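Local coordinates for predicted flavin-nucleotide-binding protein from COG3576 family structurally related to pyridoxine 5'-phosphate oxidase (Lactobacillus delbrueckii subsp. bulgaricus, PDB 2HTD), which is a putative pyridoxamine 5'-phosphate oxidase-like protein that probably binds a flavin nucleotide, its true substrate and reaction being unassigned, at residues 28-31 with 32-35; 34-38 with 39-43. All blocks are in the same frame, centred on the assembly; numbering follows the deposited sequence.

Interaction 1. Residues 28-31 with 32-35; sequences LTEE and QVNL
Thr29 and Gln32 grip each other twice at the start of helix 30-38. The amide oxygen of Gln32 takes the backbone N-H of Thr29, with OE1 3.0 Å from N in a nearly straight bond (169°). The donor sits above the carbonyl plane of the amide, 36° out of it. In return Thr29 OG1 accepts from Gln32 N at 3.2 Å. The first torsion of Thr29 lodges this hydroxyl between its own backbone N and carbonyl carbon, where it faces the N-H of Gln32. The reciprocal pair is a capping box with Thr29 as N-cap: threonine supplies a short acceptor, and glutamine a longer arm, extended beyond CG, that reaches back over the turn. With an alanine at Gln32 the amide is gone, as is the CG that lies between Thr29 OG1 and the Glu31 carboxylate, and the Thr29 N-H is likely to be left without its acceptor, half of the capping box undone. Leu28 lies on the inner side, where Leu28 CB meets Val33 CG2 at 3.8 Å while its side chain also touches Val103, Ile135 and Val138 of the sheet. Behind the cap, regular helical bonding begins with Val33 N to Thr29 O at 2.8 Å. On the outer side, Glu30 and Asn34 cross one turn apart, their carboxylate and amide planes 78° apart. A water joins them, donating to Glu30 OE2 at 2.5 Å and to Asn34 OD1 at 2.8 Å, so two acceptors share one bridge. Glu30 and Glu31 both suit this first turn, where negative charge would probably interact favourably with the helix dipole. Glu31 bends at chi2 to run alongside Leu35, pointing the same way, and its OE2 comes 3.6 Å from Leu35 CD1.

Interaction 2. Residues 34-38 with 39-43; sequences NLFKN and NLVYL
This is a local contact at the C-terminal end of helix 30-38, where the chain leaves the helix at Asn39 and turns into strand 41-46. Its polar part centres on Leu35 O, which receives both the side chain and the backbone of Asn39. The amide nitrogen Asn39 ND2 donates to Leu35 O at 3.1 Å, in the carbonyl plane and on a lone pair, and the oxygen is only 6° out of the Asn39 amide plane. Backbone Asn39 N adds a weak bond to the same oxygen, bent to 128°. With chi1 at -64°, CG of Asn39 stays beside its backbone N, which lets the short amide fold back on the last turn. The apolar part joins Phe36 to Val41: Phe36 CD1 meets Val41 CG2 at 3.7 Å, the two side chains crossing at about a right angle. Both residues are buried, which suits their apolar character: the ring covers Ala92, Val101 and Val103 of the sheet, and the valine methyls meet its CD1 side. Asparagine thus lends Leu35 O a well-directed side-chain donor where the backbone bond is poor, while the Phe36-Val41 pair joins helix and strand by van der Waals contact alone.

Overall arrangement
Followed from the N terminus, interaction 1 closes the first turn of helix 30-38 and interaction 2 closes its exit into strand 41-46. The two do not nest: they run in series, sharing Asn34 and Leu35, with centres about 10 Å apart. Leu28 CD1 and Phe36 CD2, 3.9 Å apart, join them along the inner side of the helix. That side rests on strands 88-94 and 99-110, and near its start also on strand 129-139. Past interaction 2 the chain enters the antiparallel sheet between strands 52-57 and 88-94, where Tyr42 stacks on Tyr42 of the second subunit, so the helix leads directly towards the dimer interface.

Interaction 1. Residues 28-31 with 32-35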
loop_
_atom_site.group_PDB
_atom_site.type_symbol
_atom_site.label_atom_id
_atom_site.label_comp_id
_atom_site.label_asym_id
_atom_site.label_seq_id
_atom_site.Cartn_x
_atom_site.Cartn_y
_atom_site.Cartn_z
ATOM N N LEU B 28 9.942 10.840 -12.324
ATOM C CA LEU B 28 9.159 9.852 -13.093
ATOM C C LEU B 28 9.413 9.943 -14.573
ATOM O O LEU B 28 9.678 11.009 -15.105
ATOM C CB LEU B 28 7.659 10.023 -12.849
ATOM C CG LEU B 28 7.221 9.885 -11.404
ATOM C CD1 LEU B 28 5.771 10.337 -11.196
ATOM C CD2 LEU B 28 7.451 8.438 -10.879
ATOM N N THR B 29 9.471 8.800 -15.245
ATOM C CA THR B 29 9.456 8.794 -16.718
ATOM C C THR B 29 8.013 9.036 -17.168
ATOM O O THR B 29 7.066 8.935 -16.348
ATOM C CB THR B 29 9.896 7.439 -17.268
ATOM O OG1 THR B 29 8.993 6.426 -16.801
ATOM C CG2 THR B 29 11.341 7.118 -16.802
ATOM N N GLU B 30 7.837 9.252 -18.468
ATOM C CA GLU B 30 6.481 9.450 -18.987
ATOM C C GLU B 30 5.623 8.222 -18.756
ATOM O O GLU B 30 4.468 8.351 -18.383
ATOM C CB GLU B 30 6.489 9.824 -20.465
ATOM C CG GLU B 30 5.054 10.149 -21.006
ATOM C CD GLU B 30 4.385 11.411 -20.392
ATOM O OE1 GLU B 30 4.980 12.085 -19.515
ATOM O OE2 GLU B 30 3.240 11.738 -20.799
ATOM N N GLU B 31 6.185 7.022 -18.915
ATOM C CA GLU B 31 5.398 5.814 -18.695
ATOM C C GLU B 31 4.952 5.776 -17.270
ATOM O O GLU B 31 3.829 5.293 -16.922
ATOM C CB GLU B 31 6.235 4.565 -19.034
ATOM C CG GLU B 31 5.595 3.218 -18.734
ATOM C CD GLU B 31 6.129 2.516 -17.497
ATOM O OE1 GLU B 31 7.133 2.967 -16.907
ATOM O OE2 GLU B 31 5.582 1.443 -17.128
ATOM N N GLN B 32 5.819 6.204 -16.346
ATOM C CA GLN B 32 5.444 6.160 -14.912
ATOM C C GLN B 32 4.412 7.234 -14.527
ATOM O O GLN B 32 3.507 7.000 -13.726
ATOM C CB GLN B 32 6.702 6.306 -14.053
ATOM C CG GLN B 32 7.572 5.054 -14.144
ATOM C CD GLN B 32 8.967 5.242 -13.668
ATOM O OE1 GLN B 32 9.434 6.367 -13.468
ATOM N NE2 GLN B 32 9.681 4.119 -13.528
ATOM N N VAL B 33 4.581 8.412 -15.119
ATOM C CA VAL B 33 3.568 9.446 -14.992
ATOM C C VAL B 33 2.210 8.920 -15.440
ATOM O O VAL B 33 1.189 9.094 -14.766
ATOM C CB VAL B 33 3.947 10.682 -15.839
ATOM C CG1 VAL B 33 2.710 11.593 -15.982
ATOM C CG2 VAL B 33 5.132 11.451 -15.237
ATOM N N ASN B 34 2.169 8.240 -16.570
ATOM C CA ASN B 34 0.883 7.692 -17.031
ATOM C C ASN B 34 0.353 6.575 -16.174
ATOM O O ASN B 34 -0.858 6.454 -15.997
ATOM C CB ASN B 34 0.999 7.276 -18.480
ATOM C CG ASN B 34 1.035 8.469 -19.395
ATOM O OD1 ASN B 34 0.446 9.512 -19.084
ATOM N ND2 ASN B 34 1.702 8.330 -20.539
ATOM N N LEU B 35 1.226 5.792 -15.554
ATOM C CA LEU B 35 0.722 4.856 -14.536
ATOM C C LEU B 35 -0.054 5.534 -13.398
ATOM O O LEU B 35 -1.131 5.073 -13.021
ATOM C CB LEU B 35 1.846 4.008 -13.928
ATOM C CG LEU B 35 2.299 2.795 -14.747
ATOM C CD1 LEU B 35 3.632 2.242 -14.226
ATOM C CD2 LEU B 35 1.243 1.694 -14.696
HETATM O O HOH W 1 1.227 12.198 -19.327
#

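Interaction 2. Residues 34-38 with 39-43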
loop_
_atom_site.group_PDB
_atom_site.type_symbol
_atom_site.label_atom_id
_atom_site.label_comp_id
_atom_site.label_asym_id
_atom_site.label_seq_id
_atom_site.Cartn_x
_atom_site.Cartn_y
_atom_site.Cartn_z
ATOM N N ASN B 34 2.169 8.240 -16.570
ATOM C CA ASN B 34 0.883 7.692 -17.031
ATOM C C ASN B 34 0.353 6.575 -16.174
ATOM O O ASN B 34 -0.858 6.454 -15.997
ATOM C CB ASN B 34 0.999 7.276 -18.480
ATOM C CG ASN B 34 1.035 8.469 -19.395
ATOM O OD1 ASN B 34 0.446 9.512 -19.084
ATOM N ND2 ASN B 34 1.702 8.330 -20.539
ATOM N N LEU B 35 1.226 5.792 -15.554
ATOM C CA LEU B 35 0.722 4.856 -14.536
ATOM C C LEU B 35 -0.054 5.534 -13.398
ATOM O O LEU B 35 -1.131 5.073 -13.021
ATOM C CB LEU B 35 1.846 4.008 -13.928
ATOM C CG LEU B 35 2.299 2.795 -14.747
ATOM C CD1 LEU B 35 3.632 2.242 -14.226
ATOM C CD2 LEU B 35 1.243 1.694 -14.696
ATOM N N PHE B 36 0.541 6.612 -12.861
ATOM C CA PHE B 36 -0.083 7.396 -11.816
ATOM C C PHE B 36 -1.357 8.065 -12.261
ATOM O O PHE B 36 -2.317 8.099 -11.503
ATOM C CB PHE B 36 0.860 8.439 -11.178
ATOM C CG PHE B 36 1.777 7.864 -10.142
ATOM C CD1 PHE B 36 1.308 7.489 -8.896
ATOM C CD2 PHE B 36 3.105 7.650 -10.449
ATOM C CE1 PHE B 36 2.170 6.934 -7.961
ATOM C CE2 PHE B 36 3.958 7.094 -9.518
ATOM C CZ PHE B 36 3.488 6.743 -8.271
ATOM N N LYS B 37 -1.378 8.544 -13.486
ATOM C CA LYS B 37 -2.572 9.199 -14.014
ATOM C C LYS B 37 -3.747 8.251 -14.242
ATOM O O LYS B 37 -4.895 8.656 -14.041
ATOM C CB LYS B 37 -2.248 9.926 -15.316
ATOM C CG LYS B 37 -1.480 11.173 -15.110
ATOM C CD LYS B 37 -1.319 11.916 -16.456
ATOM C CE LYS B 37 -0.524 13.183 -16.290
ATOM N NZ LYS B 37 -0.212 13.829 -17.602
ATOM N N ASN B 38 -3.458 7.031 -14.691
ATOM C CA ASN B 38 -4.448 6.144 -15.310
ATOM C C ASN B 38 -4.952 5.044 -14.397
ATOM O O ASN B 38 -5.884 4.296 -14.753
ATOM C CB ASN B 38 -3.856 5.457 -16.558
ATOM C CG ASN B 38 -3.546 6.443 -17.700
ATOM O OD1 ASN B 38 -3.939 7.608 -17.676
ATOM N ND2 ASN B 38 -2.818 5.961 -18.689
ATOM N N ASN B 39 -4.322 4.876 -13.245
ATOM C CA ASN B 39 -4.701 3.794 -12.341
ATOM C C ASN B 39 -5.012 4.306 -10.950
ATOM O O ASN B 39 -4.597 5.390 -10.562
ATOM C CB ASN B 39 -3.568 2.754 -12.271
ATOM C CG ASN B 39 -3.330 2.088 -13.569
ATOM O OD1 ASN B 39 -4.065 1.161 -13.943
ATOM N ND2 ASN B 39 -2.320 2.578 -14.329
ATOM N N LEU B 40 -5.784 3.518 -10.191
ATOM C CA LEU B 40 -6.071 3.820 -8.830
ATOM C C LEU B 40 -4.777 3.667 -8.048
ATOM O O LEU B 40 -4.146 2.595 -8.068
ATOM C CB LEU B 40 -7.132 2.846 -8.288
ATOM C CG LEU B 40 -7.548 3.045 -6.833
ATOM C CD1 LEU B 40 -8.070 4.463 -6.524
ATOM C CD2 LEU B 40 -8.582 1.981 -6.473
ATOM N N VAL B 41 -4.358 4.737 -7.382
ATOM C CA VAL B 41 -3.113 4.763 -6.605
ATOM C C VAL B 41 -3.384 4.329 -5.169
ATOM O O VAL B 41 -4.398 4.705 -4.579
ATOM C CB VAL B 41 -2.502 6.175 -6.683
ATOM C CG1 VAL B 41 -1.247 6.342 -5.810
ATOM C CG2 VAL B 41 -2.203 6.421 -8.158
ATOM N N TYR B 42 -2.439 3.566 -4.610
ATOM C CA TYR B 42 -2.477 3.186 -3.194
ATOM C C TYR B 42 -1.348 3.862 -2.476
ATOM O O TYR B 42 -0.256 4.027 -3.030
ATOM C CB TYR B 42 -2.393 1.658 -2.988
ATOM C CG TYR B 42 -3.702 1.008 -3.202
ATOM C CD1 TYR B 42 -4.248 0.897 -4.491
ATOM C CD2 TYR B 42 -4.449 0.517 -2.151
ATOM C CE1 TYR B 42 -5.494 0.332 -4.682
ATOM C CE2 TYR B 42 -5.675 -0.026 -2.337
ATOM C CZ TYR B 42 -6.204 -0.141 -3.604
ATOM O OH TYR B 42 -7.449 -0.730 -3.664
ATOM N N LEU B 43 -1.623 4.306 -1.266
ATOM C CA LEU B 43 -0.708 5.089 -0.457
ATOM C C LEU B 43 -0.478 4.417 0.882
ATOM O O LEU B 43 -1.405 3.906 1.486
ATOM C CB LEU B 43 -1.301 6.485 -0.260
ATOM C CG LEU B 43 -0.796 7.586 0.637
ATOM C CD1 LEU B 43 -1.440 8.874 0.155
ATOM C CD2 LEU B 43 -1.157 7.347 2.092
#